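Ferulic acid decarboxylase 1 (Candida dubliniensis, PDB 4ZAD) probably catalyses the reversible decarboxylation of aromatic acrylic acids such as ferulic, p-coumaric and cinnamic acid to their vinyl derivatives, using prenylated FMN and manganese. Local coordinates at residues R10-V15 with A88-L93; V198-D203 with I234-T239; P253-E258 with V264-E269; F360-Y363 with L368-A371; L382-K387 with K479-P484. All blocks are in the same frame, centred on the assembly; numbering follows the deposited sequence.

Contact 1 (R10-V15 with A88-L93); sequences RDFIQV and ALHLGL
F12 of helix 9-19 and L89 near the end of helix 85-90 mark the closest backbone approach between 10-15 and 88-93, their CA atoms 7.0 Å apart, with side chains alone bridging the gap. F12 does most of the work. With CG swung anti to the backbone N (chi1 175°), its ring reaches across to the second helix, where L89 CB lies at the ring edge, near its plane, 3.8 Å from F12 CE1. The far end of the same ring meets H90: F12 CZ comes to 3.3 Å from H90 CE1, and the two ring planes are inclined at 64°, neither a stack nor a T-shaped pair. The imidazole is held by polar bonds of its own, ND1 to the R86 carbonyl and NE2 weakly to the Y160 hydroxyl, which should limit its rotation beside F12. Both segments belong to the N-terminal part of the UbiD fold, and helix 85-90 closes here in a Schellman motif: G92, at positive phi, sends its N to L89 O (2.7 Å), while L93 N returns to A88 O. One turn after F12, V15 extends the apolar seam, its CG1 touching L89 CD2 at 3.7 Å and sitting almost as near CD1, so that one methyl faces both leucine branch ends. L16 and E19 of helix 9-19 also touch L89, and P224 lies against both F12 and H90.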
# COMPACT_ATOMS: atom_id res chain seq x y z
N ARG A 10 18.12 19.01 24.52
CA ARG A 10 17.24 19.22 25.66
C ARG A 10 16.19 20.28 25.40
O ARG A 10 15.16 20.31 26.05
CB ARG A 10 18.04 19.57 26.91
CG ARG A 10 18.98 18.43 27.32
CD ARG A 10 18.91 18.16 28.80
NE ARG A 10 19.64 16.96 29.17
CZ ARG A 10 19.95 16.61 30.42
NH1 ARG A 10 19.58 17.36 31.43
NH2 ARG A 10 20.63 15.50 30.65
N ASP A 11 16.43 21.15 24.44
CA ASP A 11 15.37 22.07 24.00
C ASP A 11 14.39 21.32 23.12
O ASP A 11 13.19 21.62 23.10
CB ASP A 11 15.96 23.31 23.32
CG ASP A 11 16.61 24.26 24.31
OD1 ASP A 11 16.70 23.88 25.49
OD2 ASP A 11 17.02 25.37 23.92
N PHE A 12 14.92 20.34 22.39
CA PHE A 12 14.11 19.45 21.58
C PHE A 12 13.10 18.70 22.46
O PHE A 12 11.89 18.70 22.18
CB PHE A 12 15.02 18.48 20.80
CG PHE A 12 14.28 17.42 20.02
CD1 PHE A 12 13.50 17.75 18.92
CD2 PHE A 12 14.41 16.06 20.37
CE1 PHE A 12 12.85 16.75 18.19
CE2 PHE A 12 13.76 15.06 19.65
CZ PHE A 12 12.98 15.40 18.56
N ILE A 13 13.61 18.10 23.53
CA ILE A 13 12.78 17.43 24.52
C ILE A 13 11.71 18.37 25.15
O ILE A 13 10.57 17.98 25.36
CB ILE A 13 13.70 16.79 25.59
CG1 ILE A 13 14.46 15.59 24.99
CG2 ILE A 13 12.90 16.34 26.81
CD1 ILE A 13 15.55 15.04 25.89
N GLN A 14 12.10 19.61 25.41
CA GLN A 14 11.25 20.59 26.07
C GLN A 14 10.14 21.05 25.12
O GLN A 14 8.99 21.22 25.56
CB GLN A 14 12.12 21.77 26.55
CG GLN A 14 11.48 22.73 27.54
CD GLN A 14 10.76 22.04 28.72
OE1 GLN A 14 11.39 21.60 29.70
NE2 GLN A 14 9.42 22.00 28.65
N VAL A 15 10.45 21.25 23.84
CA VAL A 15 9.40 21.57 22.86
C VAL A 15 8.38 20.43 22.76
O VAL A 15 7.19 20.70 22.75
CB VAL A 15 9.94 21.97 21.43
CG1 VAL A 15 8.81 22.10 20.42
CG2 VAL A 15 10.72 23.30 21.48
N ALA A 88 10.39 17.96 11.68
CA ALA A 88 10.51 19.42 11.54
C ALA A 88 11.29 20.00 12.68
O ALA A 88 12.08 20.90 12.49
CB ALA A 88 9.14 20.08 11.48
N LEU A 89 11.07 19.47 13.88
CA LEU A 89 11.69 20.06 15.07
C LEU A 89 13.20 19.91 15.06
O LEU A 89 13.90 20.82 15.49
CB LEU A 89 11.07 19.52 16.36
CG LEU A 89 9.69 20.15 16.60
CD1 LEU A 89 9.00 19.41 17.73
CD2 LEU A 89 9.74 21.68 16.88
N HIS A 90 13.70 18.81 14.52
CA HIS A 90 15.14 18.58 14.44
C HIS A 90 15.80 19.72 13.72
O HIS A 90 16.93 20.05 14.00
CB HIS A 90 15.48 17.28 13.71
CG HIS A 90 15.44 16.06 14.58
ND1 HIS A 90 14.27 15.55 15.08
CD2 HIS A 90 16.43 15.23 14.99
CE1 HIS A 90 14.54 14.47 15.78
NE2 HIS A 90 15.84 14.25 15.75
N LEU A 91 15.11 20.30 12.76
CA LEU A 91 15.67 21.38 12.00
C LEU A 91 15.24 22.74 12.57
O LEU A 91 15.41 23.75 11.92
CB LEU A 91 15.27 21.25 10.53
CG LEU A 91 15.86 20.02 9.84
CD1 LEU A 91 15.06 19.61 8.63
CD2 LEU A 91 17.34 20.26 9.49
N GLY A 92 14.71 22.76 13.78
CA GLY A 92 14.16 24.00 14.35
C GLY A 92 13.10 24.75 13.53
O GLY A 92 13.04 25.96 13.55
N LEU A 93 12.28 24.02 12.80
CA LEU A 93 11.24 24.61 11.97
C LEU A 93 9.94 24.58 12.74
O LEU A 93 9.85 23.96 13.78
CB LEU A 93 11.07 23.79 10.69
CG LEU A 93 12.24 23.57 9.73
CD1 LEU A 93 11.85 22.53 8.73
CD2 LEU A 93 12.61 24.87 9.01

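Contact 2 (V198-D203 with I234-T239); sequences VKQVSD and IPDGAT
Helix 197-207 and the loop 234-239 come no closer through their CA atoms than 8.4 Å, between Q200 CA and D236 CA. The loop holds a type II beta turn from P235 to A238, closed by A238 N to P235 O at 3.0 Å, with G237 at the positive phi such a turn wants in its third place. It links helix 224-230 to helix 240-247 beside the cofactor site of the Rift-related region, and D236 is the second residue of the turn, just before G237. One pair of side chains makes the contact. Q200 runs out extended beyond CG and meets D236 crosswise, the amide and carboxylate planes 76° apart. A weak hydrogen bond joins Q200 NE2 to D236 OD2, 3.4 Å long and bent to 147° at the hydrogen, so the amide steadies the carboxylate only loosely. The firmer partner of OD2 is the Y404 hydroxyl, while Q200 OE1 shares a weak bond with ND1 of H197, which binds prenylated FMN and is predicted to bind manganese. D236 also lies about 4 Å, between nearest side-chain atoms, from K405, another residue that binds prenylated FMN, and the pair therefore sits in the second shell of that site. On the helix itself, K199 NZ forms a salt bridge with D203 one turn on, reaching OD2 on the syn side at 3.1 Å. S202 folds back in the same turn, and its OG donates in the carbonyl plane to a lone pair of V198 O at 2.7 Å.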
# COMPACT_ATOMS: atom_id res chain seq x y z
N VAL A 198 31.88 6.13 7.15
CA VAL A 198 32.70 5.56 8.25
C VAL A 198 33.78 4.66 7.67
O VAL A 198 34.86 4.60 8.24
CB VAL A 198 31.89 4.80 9.32
CG1 VAL A 198 31.07 5.74 10.16
CG2 VAL A 198 30.99 3.81 8.69
N LYS A 199 33.48 3.98 6.56
CA LYS A 199 34.45 3.14 5.83
C LYS A 199 35.40 3.91 4.92
O LYS A 199 36.57 3.68 4.97
CB LYS A 199 33.75 2.07 4.99
CG LYS A 199 34.68 1.23 4.16
CD LYS A 199 34.36 -0.24 4.25
CE LYS A 199 35.50 -1.09 3.63
NZ LYS A 199 35.96 -0.51 2.32
N GLN A 200 34.88 4.78 4.06
CA GLN A 200 35.72 5.67 3.25
C GLN A 200 36.83 6.33 4.04
O GLN A 200 38.01 6.26 3.66
CB GLN A 200 34.88 6.74 2.52
CG GLN A 200 34.22 6.16 1.27
CD GLN A 200 33.48 7.17 0.42
OE1 GLN A 200 32.29 6.98 0.13
NE2 GLN A 200 34.17 8.24 -0.01
N VAL A 201 36.45 6.92 5.18
CA VAL A 201 37.37 7.69 6.01
C VAL A 201 38.37 6.77 6.68
O VAL A 201 39.55 7.06 6.71
CB VAL A 201 36.64 8.53 7.06
CG1 VAL A 201 37.63 9.32 7.85
CG2 VAL A 201 35.67 9.47 6.39
N SER A 202 37.91 5.64 7.19
CA SER A 202 38.81 4.73 7.86
C SER A 202 39.70 4.00 6.83
O SER A 202 40.82 3.59 7.20
CB SER A 202 38.03 3.76 8.74
OG SER A 202 37.02 3.05 8.02
N ASP A 203 39.20 3.86 5.58
CA ASP A 203 39.95 3.26 4.46
C ASP A 203 41.22 4.07 4.25
O ASP A 203 42.20 3.55 3.76
CB ASP A 203 39.20 3.30 3.11
CG ASP A 203 38.31 2.08 2.85
OD1 ASP A 203 38.35 1.10 3.58
OD2 ASP A 203 37.51 2.14 1.87
N ILE A 234 25.21 13.34 2.39
CA ILE A 234 25.83 14.47 1.68
C ILE A 234 27.15 14.01 1.03
O ILE A 234 27.59 12.85 1.20
CB ILE A 234 26.04 15.70 2.59
CG1 ILE A 234 27.07 15.44 3.70
CG2 ILE A 234 24.72 16.17 3.18
CD1 ILE A 234 27.65 16.72 4.22
N PRO A 235 27.77 14.89 0.25
CA PRO A 235 28.74 14.27 -0.67
C PRO A 235 29.99 13.67 -0.01
O PRO A 235 30.39 14.08 1.09
CB PRO A 235 29.11 15.44 -1.60
CG PRO A 235 27.80 16.29 -1.64
CD PRO A 235 27.40 16.27 -0.15
N ASP A 236 30.60 12.71 -0.70
CA ASP A 236 31.98 12.27 -0.37
C ASP A 236 32.82 13.49 -0.09
O ASP A 236 32.70 14.51 -0.78
CB ASP A 236 32.61 11.49 -1.54
CG ASP A 236 31.91 10.17 -1.79
OD1 ASP A 236 30.87 9.90 -1.18
OD2 ASP A 236 32.36 9.38 -2.60
N GLY A 237 33.66 13.44 0.93
CA GLY A 237 34.58 14.57 1.20
C GLY A 237 33.94 15.74 1.92
O GLY A 237 34.64 16.66 2.30
N ALA A 238 32.64 15.71 2.14
CA ALA A 238 31.95 16.86 2.71
C ALA A 238 31.91 16.82 4.25
O ALA A 238 31.52 15.79 4.82
CB ALA A 238 30.57 16.96 2.15
N THR A 239 32.27 17.92 4.90
CA THR A 239 32.19 17.99 6.35
C THR A 239 30.75 18.38 6.74
O THR A 239 30.33 19.50 6.49
CB THR A 239 33.20 19.00 6.93
OG1 THR A 239 34.54 18.50 6.74
CG2 THR A 239 32.92 19.27 8.46

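Contact 3 (P253-E258 with V264-E269); sequences PVVKCE and VPADCE
V255 and V264 face each other across a beta hairpin, formed by strands 253-256 and 263-265 in the Rift-related region, and their isopropyl groups lie on the same face of the sheet. They are a hydrogen-bonded antiparallel pair: V255 N to V264 O and V264 N to V255 O, both 2.8 Å and nearly straight. Above this pair the two valines meet through their inner branches, V255 CG2 against V264 CG2 at 4.0 Å. Each CG2 is wedged between its own backbone N and carbonyl carbon, which turns the CG1 branches to other neighbours. V255 CG1 points toward the methyl of A266, while V264 CG1 fits against C257 SG at 3.8 Å, the sulfur filling the hollow beside the valine where strand 253-256 ends. Strand 214-220 closes over this side, A217 touching both C257 and V264. The next pair, V254 with P265, is non-hydrogen-bonded, its CA atoms only 4.1 Å apart and its side chains diverging; V254 instead bonds through its backbone to V119 and V121, so 253-256 is the middle strand. P265 points its ring away from strand 253-256, and W175, part of the prenylated-FMN site, lies close by. At the open end the chain leaves the sheet at A266, whose methyl packs on P253 CB, CB to CB 4.2 Å, as its N donates to P253 O at 2.8 Å, tilted 28° from the carbonyl plane. A water extends this end, giving a hydrogen bond to P253 O at 2.7 Å and taking one from D267 N.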
# COMPACT_ATOMS: atom_id res chain seq x y z
N PRO A 253 28.50 25.11 18.00
CA PRO A 253 29.55 25.20 18.98
C PRO A 253 30.15 23.81 19.33
O PRO A 253 29.42 22.89 19.67
CB PRO A 253 28.83 25.82 20.18
CG PRO A 253 27.41 25.50 20.01
CD PRO A 253 27.16 25.28 18.56
N VAL A 254 31.47 23.68 19.22
CA VAL A 254 32.17 22.42 19.43
C VAL A 254 33.33 22.57 20.41
O VAL A 254 33.91 23.66 20.58
CB VAL A 254 32.76 21.80 18.07
CG1 VAL A 254 31.67 21.56 16.99
CG2 VAL A 254 33.91 22.61 17.48
N VAL A 255 33.68 21.45 21.02
CA VAL A 255 34.80 21.38 21.93
C VAL A 255 35.71 20.21 21.55
O VAL A 255 35.27 19.22 20.95
CB VAL A 255 34.29 21.21 23.37
CG1 VAL A 255 33.47 22.46 23.79
CG2 VAL A 255 33.46 19.91 23.50
N LYS A 256 36.98 20.33 21.90
CA LYS A 256 37.95 19.27 21.67
C LYS A 256 37.77 18.09 22.63
O LYS A 256 37.49 18.26 23.81
CB LYS A 256 39.35 19.85 21.80
CG LYS A 256 40.47 18.96 21.26
CD LYS A 256 41.86 19.47 21.75
CE LYS A 256 42.82 18.31 22.23
NZ LYS A 256 42.39 17.59 23.43
N CYS A 257 37.95 16.88 22.13
CA CYS A 257 37.94 15.72 23.03
C CYS A 257 39.01 15.82 24.15
O CYS A 257 39.96 16.59 24.03
CB CYS A 257 38.14 14.43 22.23
SG CYS A 257 36.72 13.99 21.24
N GLU A 258 38.86 15.02 25.21
CA GLU A 258 39.94 14.85 26.18
C GLU A 258 41.16 14.08 25.71
O GLU A 258 42.27 14.44 26.07
CB GLU A 258 39.46 14.19 27.45
CG GLU A 258 38.49 15.02 28.25
CD GLU A 258 38.97 16.45 28.60
OE1 GLU A 258 40.11 16.65 29.12
OE2 GLU A 258 38.15 17.36 28.38
N VAL A 264 33.92 17.70 19.03
CA VAL A 264 32.58 17.20 19.15
C VAL A 264 31.66 18.31 19.64
O VAL A 264 32.13 19.29 20.17
CB VAL A 264 32.59 16.04 20.10
CG1 VAL A 264 33.49 14.93 19.53
CG2 VAL A 264 33.06 16.48 21.49
N PRO A 265 30.35 18.19 19.41
CA PRO A 265 29.48 19.30 19.79
C PRO A 265 29.50 19.60 21.29
O PRO A 265 29.46 18.69 22.10
CB PRO A 265 28.08 18.84 19.35
CG PRO A 265 28.27 17.67 18.43
CD PRO A 265 29.60 17.07 18.78
N ALA A 266 29.55 20.89 21.64
CA ALA A 266 29.45 21.34 23.03
C ALA A 266 28.28 20.72 23.77
O ALA A 266 28.42 20.33 24.92
CB ALA A 266 29.35 22.86 23.09
N ASP A 267 27.13 20.62 23.12
CA ASP A 267 25.91 20.09 23.75
C ASP A 267 25.66 18.66 23.32
O ASP A 267 24.98 18.39 22.31
CB ASP A 267 24.68 20.96 23.44
CG ASP A 267 24.82 22.39 23.96
OD1 ASP A 267 24.63 22.58 25.18
OD2 ASP A 267 25.12 23.30 23.14
N CYS A 268 26.23 17.73 24.07
CA CYS A 268 25.90 16.33 23.91
C CYS A 268 25.49 15.87 25.29
O CYS A 268 25.73 16.59 26.27
CB CYS A 268 27.09 15.51 23.42
SG CYS A 268 27.74 16.01 21.86
N GLU A 269 24.88 14.70 25.38
CA GLU A 269 24.63 14.09 26.68
C GLU A 269 25.85 13.28 27.11
O GLU A 269 26.24 13.34 28.28
CB GLU A 269 23.37 13.22 26.66
CG GLU A 269 22.12 13.98 26.30
CD GLU A 269 21.57 14.79 27.48
OE1 GLU A 269 21.31 14.20 28.56
OE2 GLU A 269 21.36 16.01 27.33
O HOH W 1 26.98 21.81 20.21

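Contact 4 (F360-Y363 with L368-A371); sequences FTPY and LWLA
A buried antiparallel strand pairing joins F360 to A371 at the point where strand 356-360 ends and its neighbour 369-374 is under way, in the C-terminal part of the chain. Two backbone bonds define the pair: A371 N to F360 O at 2.8 Å and F360 N to A371 O at 3.1 Å. Beyond it the strands cease to match. T361 CA instead sets a CA-H...O contact on W369 O at 3.4 Å, and P362, with no N-H to offer, lays its CD against the same carbonyl oxygen at 3.3 Å. The two strands form a beta hairpin, joined by the loop 361-368, at the margin of a mixed five-stranded sheet, in which 356-360 is an outermost strand and 369-374 runs on to pair with 412-417. At the loop end a water bridges the two sides, donating to P362 O and accepting from W369 N. Among the side chains, P362 crosses W369 at about a right angle, CG 4.0 Å from both CB and CE3 of the tryptophan. Helix 425-434 covers this side: L428 touches P362 and A371, and Y432 stacks on the W369 ring. L370 goes the other way; with CG anti to its backbone N (chi1 -178°), the side chain swings back so that CD1 rests 3.6 Å from F360 O and 3.8 Å from T361 CG2, with S339 and T342 of helix 334-347 beyond. The F360 ring stacks with F423, and F360 CZ lies over one face of the Y363 ring, toward its rim. At the subunit interface T433 of the second subunit packs on L368 and W369.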
# COMPACT_ATOMS: atom_id res chain seq x y z
N PHE A 360 10.28 10.88 -3.27
CA PHE A 360 10.04 10.50 -1.91
C PHE A 360 10.06 9.02 -1.81
O PHE A 360 9.69 8.34 -2.77
CB PHE A 360 8.69 10.99 -1.45
CG PHE A 360 8.35 10.61 -0.05
CD1 PHE A 360 9.12 11.05 0.98
CD2 PHE A 360 7.25 9.82 0.21
CE1 PHE A 360 8.81 10.74 2.28
CE2 PHE A 360 6.96 9.45 1.49
CZ PHE A 360 7.74 9.91 2.54
N THR A 361 10.54 8.53 -0.66
CA THR A 361 10.61 7.09 -0.35
C THR A 361 9.41 6.73 0.49
O THR A 361 9.35 7.08 1.68
CB THR A 361 11.82 6.74 0.50
OG1 THR A 361 11.90 7.68 1.58
CG2 THR A 361 13.11 6.73 -0.31
N PRO A 362 8.42 6.08 -0.12
CA PRO A 362 7.25 5.78 0.69
C PRO A 362 7.65 4.87 1.83
O PRO A 362 8.38 3.90 1.60
CB PRO A 362 6.31 5.07 -0.28
CG PRO A 362 7.23 4.56 -1.39
CD PRO A 362 8.33 5.56 -1.48
N TYR A 363 7.19 5.17 3.03
CA TYR A 363 7.57 4.37 4.18
C TYR A 363 7.04 2.94 4.13
O TYR A 363 7.69 2.01 4.63
CB TYR A 363 7.17 5.04 5.49
CG TYR A 363 7.72 6.43 5.61
CD1 TYR A 363 9.00 6.73 5.18
CD2 TYR A 363 6.95 7.43 6.14
CE1 TYR A 363 9.50 8.03 5.27
CE2 TYR A 363 7.43 8.71 6.22
CZ TYR A 363 8.70 9.01 5.78
OH TYR A 363 9.15 10.32 5.89
N LEU A 368 12.83 1.01 0.22
CA LEU A 368 13.32 0.26 -0.95
C LEU A 368 12.83 0.88 -2.26
O LEU A 368 13.39 0.60 -3.32
CB LEU A 368 12.87 -1.19 -0.87
CG LEU A 368 13.62 -2.00 0.19
CD1 LEU A 368 12.84 -3.16 0.70
CD2 LEU A 368 14.98 -2.45 -0.37
N TRP A 369 11.81 1.75 -2.20
CA TRP A 369 11.23 2.35 -3.40
C TRP A 369 11.46 3.81 -3.36
O TRP A 369 11.35 4.42 -2.31
CB TRP A 369 9.71 2.23 -3.40
CG TRP A 369 9.16 0.97 -3.72
CD1 TRP A 369 9.79 -0.22 -3.80
CD2 TRP A 369 7.78 0.72 -3.95
NE1 TRP A 369 8.88 -1.22 -4.09
CE2 TRP A 369 7.64 -0.64 -4.19
CE3 TRP A 369 6.65 1.53 -3.95
CZ2 TRP A 369 6.42 -1.22 -4.47
CZ3 TRP A 369 5.46 0.99 -4.21
CH2 TRP A 369 5.33 -0.38 -4.48
N LEU A 370 11.66 4.40 -4.51
CA LEU A 370 11.74 5.88 -4.60
C LEU A 370 10.74 6.30 -5.64
O LEU A 370 10.86 5.94 -6.77
CB LEU A 370 13.14 6.36 -5.00
CG LEU A 370 13.32 7.89 -5.07
CD1 LEU A 370 13.23 8.45 -3.65
CD2 LEU A 370 14.63 8.32 -5.73
N ALA A 371 9.72 7.02 -5.24
CA ALA A 371 8.77 7.56 -6.18
C ALA A 371 9.40 8.79 -6.77
O ALA A 371 10.00 9.60 -6.03
CB ALA A 371 7.45 7.91 -5.48
O HOH W 2 10.28 3.22 -0.05

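Contact 5 (L382-K387 with K479-P484); sequences LKTNAK and KQFTDP
Apolar contact carries this meeting of 382-387 with 479-484, and the F481 ring is at its centre. T384 comes to the edge of that ring, its methyl CG2 3.5 Å from F481 CD1 and near the ring plane. The T384 methyl lies between its own backbone N and carbonyl carbon, with OG1 anti to that N (chi1 -162°), which brings the methyl to the phenyl. L379 of helix 376-381 touches both residues. A386 adds its methyl more loosely, CB at 4.2 Å from F481 CE2.

The backbone supplies the second kind of contact, a peptide lying over one ring face. N385 C is 3.7 Å from F481 CE1 and A386 N is 3.6 Å from F481 CZ, both displaced toward the rim, so the peptide unit passes across one side of the phenyl and not over its middle.

No hydrogen bond crosses between the two segments; the polar groups bond to their own surroundings. N385 OD1 caps the backbone N of E388, and the 479-484 turn is held by D483 N to K479 O at 3.0 Å. N385 is thus the N-cap of helix 386-399, and F481, from the loop after strand 470-475, packs beneath the peptide that opens that helix.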
# COMPACT_ATOMS: atom_id res chain seq x y z
N LEU A 382 10.71 17.08 -24.03
CA LEU A 382 11.89 16.23 -24.17
C LEU A 382 11.83 15.26 -25.33
O LEU A 382 12.86 14.77 -25.78
CB LEU A 382 12.11 15.40 -22.89
CG LEU A 382 12.56 16.12 -21.63
CD1 LEU A 382 12.81 15.09 -20.51
CD2 LEU A 382 13.81 16.87 -21.96
N LYS A 383 10.63 14.97 -25.81
CA LYS A 383 10.46 14.10 -26.97
C LYS A 383 11.19 12.79 -26.70
O LYS A 383 12.12 12.40 -27.42
CB LYS A 383 10.94 14.79 -28.28
CG LYS A 383 9.82 15.63 -28.99
CD LYS A 383 10.37 16.64 -30.04
CE LYS A 383 10.45 18.10 -29.49
NZ LYS A 383 11.42 19.07 -30.18
N THR A 384 10.77 12.12 -25.64
CA THR A 384 11.43 10.90 -25.22
C THR A 384 10.40 9.76 -25.13
O THR A 384 9.27 9.89 -25.59
CB THR A 384 12.18 11.09 -23.87
OG1 THR A 384 13.13 10.04 -23.69
CG2 THR A 384 11.17 11.12 -22.67
N ASN A 385 10.83 8.63 -24.54
CA ASN A 385 9.96 7.49 -24.29
C ASN A 385 10.27 6.76 -22.95
O ASN A 385 11.23 7.09 -22.26
CB ASN A 385 9.96 6.53 -25.50
CG ASN A 385 11.27 5.82 -25.70
OD1 ASN A 385 12.02 5.60 -24.78
ND2 ASN A 385 11.53 5.40 -26.93
N ALA A 386 9.46 5.80 -22.58
CA ALA A 386 9.68 5.08 -21.33
C ALA A 386 11.12 4.49 -21.15
O ALA A 386 11.77 4.74 -20.14
CB ALA A 386 8.60 3.99 -21.17
N LYS A 387 11.60 3.71 -22.11
CA LYS A 387 12.91 3.06 -21.98
C LYS A 387 14.02 4.07 -21.84
O LYS A 387 14.88 3.94 -20.99
CB LYS A 387 13.24 2.11 -23.16
CG LYS A 387 12.49 0.79 -23.19
CD LYS A 387 13.03 -0.24 -22.19
CE LYS A 387 12.42 -1.64 -22.41
NZ LYS A 387 10.96 -1.78 -22.04
N LYS A 479 1.21 7.66 -24.09
CA LYS A 479 0.82 8.95 -24.68
C LYS A 479 1.02 10.16 -23.80
O LYS A 479 0.80 11.28 -24.26
CB LYS A 479 -0.65 8.93 -25.13
CG LYS A 479 -0.85 8.27 -26.46
CD LYS A 479 -2.23 8.62 -27.06
CE LYS A 479 -2.59 7.65 -28.23
NZ LYS A 479 -1.41 7.57 -29.21
N GLN A 480 1.39 9.95 -22.55
CA GLN A 480 1.78 11.06 -21.69
C GLN A 480 3.14 11.57 -22.11
O GLN A 480 3.51 12.67 -21.73
CB GLN A 480 1.80 10.65 -20.19
CG GLN A 480 0.40 10.62 -19.48
CD GLN A 480 0.49 10.31 -17.98
OE1 GLN A 480 0.90 9.22 -17.57
NE2 GLN A 480 0.07 11.27 -17.16
N PHE A 481 3.90 10.78 -22.88
CA PHE A 481 5.19 11.24 -23.40
C PHE A 481 5.08 12.04 -24.69
O PHE A 481 6.08 12.58 -25.13
CB PHE A 481 6.11 10.06 -23.72
CG PHE A 481 6.74 9.42 -22.51
CD1 PHE A 481 7.94 9.89 -22.00
CD2 PHE A 481 6.15 8.33 -21.90
CE1 PHE A 481 8.52 9.29 -20.91
CE2 PHE A 481 6.74 7.74 -20.80
CZ PHE A 481 7.93 8.21 -20.32
N THR A 482 3.89 12.11 -25.31
CA THR A 482 3.76 12.69 -26.66
C THR A 482 2.64 13.70 -26.81
O THR A 482 2.79 14.67 -27.56
CB THR A 482 3.57 11.59 -27.72
OG1 THR A 482 2.39 10.83 -27.41
CG2 THR A 482 4.77 10.65 -27.74
N ASP A 483 1.53 13.48 -26.10
CA ASP A 483 0.34 14.34 -26.13
C ASP A 483 0.25 15.13 -24.81
O ASP A 483 0.00 14.58 -23.74
CB ASP A 483 -0.93 13.49 -26.37
CG ASP A 483 -2.25 14.34 -26.44
OD1 ASP A 483 -2.24 15.59 -26.24
OD2 ASP A 483 -3.33 13.72 -26.69
N PRO A 484 0.45 16.45 -24.88
CA PRO A 484 0.37 17.22 -23.65
C PRO A 484 -1.10 17.48 -23.19
O PRO A 484 -1.35 17.94 -22.05
CB PRO A 484 1.11 18.51 -24.00
CG PRO A 484 1.04 18.60 -25.54
CD PRO A 484 0.64 17.28 -26.09

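Contacts 1, 3 and 4 are buried, contact 5 is partly so, and contact 2 lies at the surface. Backbone pairing distinguishes the two hairpins, contacts 3 and 4, although they sit on opposite sides of the chain's centre with their own centres about 35 Å apart. Contacts 1 and 5 use aromatic rings to join separate elements, without a hydrogen bond across either. Contact 2 relies on one weak polar bond near the cofactor. Contacts 1 and 3 are tied directly by a salt bridge between R10 NH2 and E269 OE1. Contacts 2 and 3 share the Rift-related region. Contacts 4 and 5 lie on one side of the chain's centre, about 24 Å apart between centres.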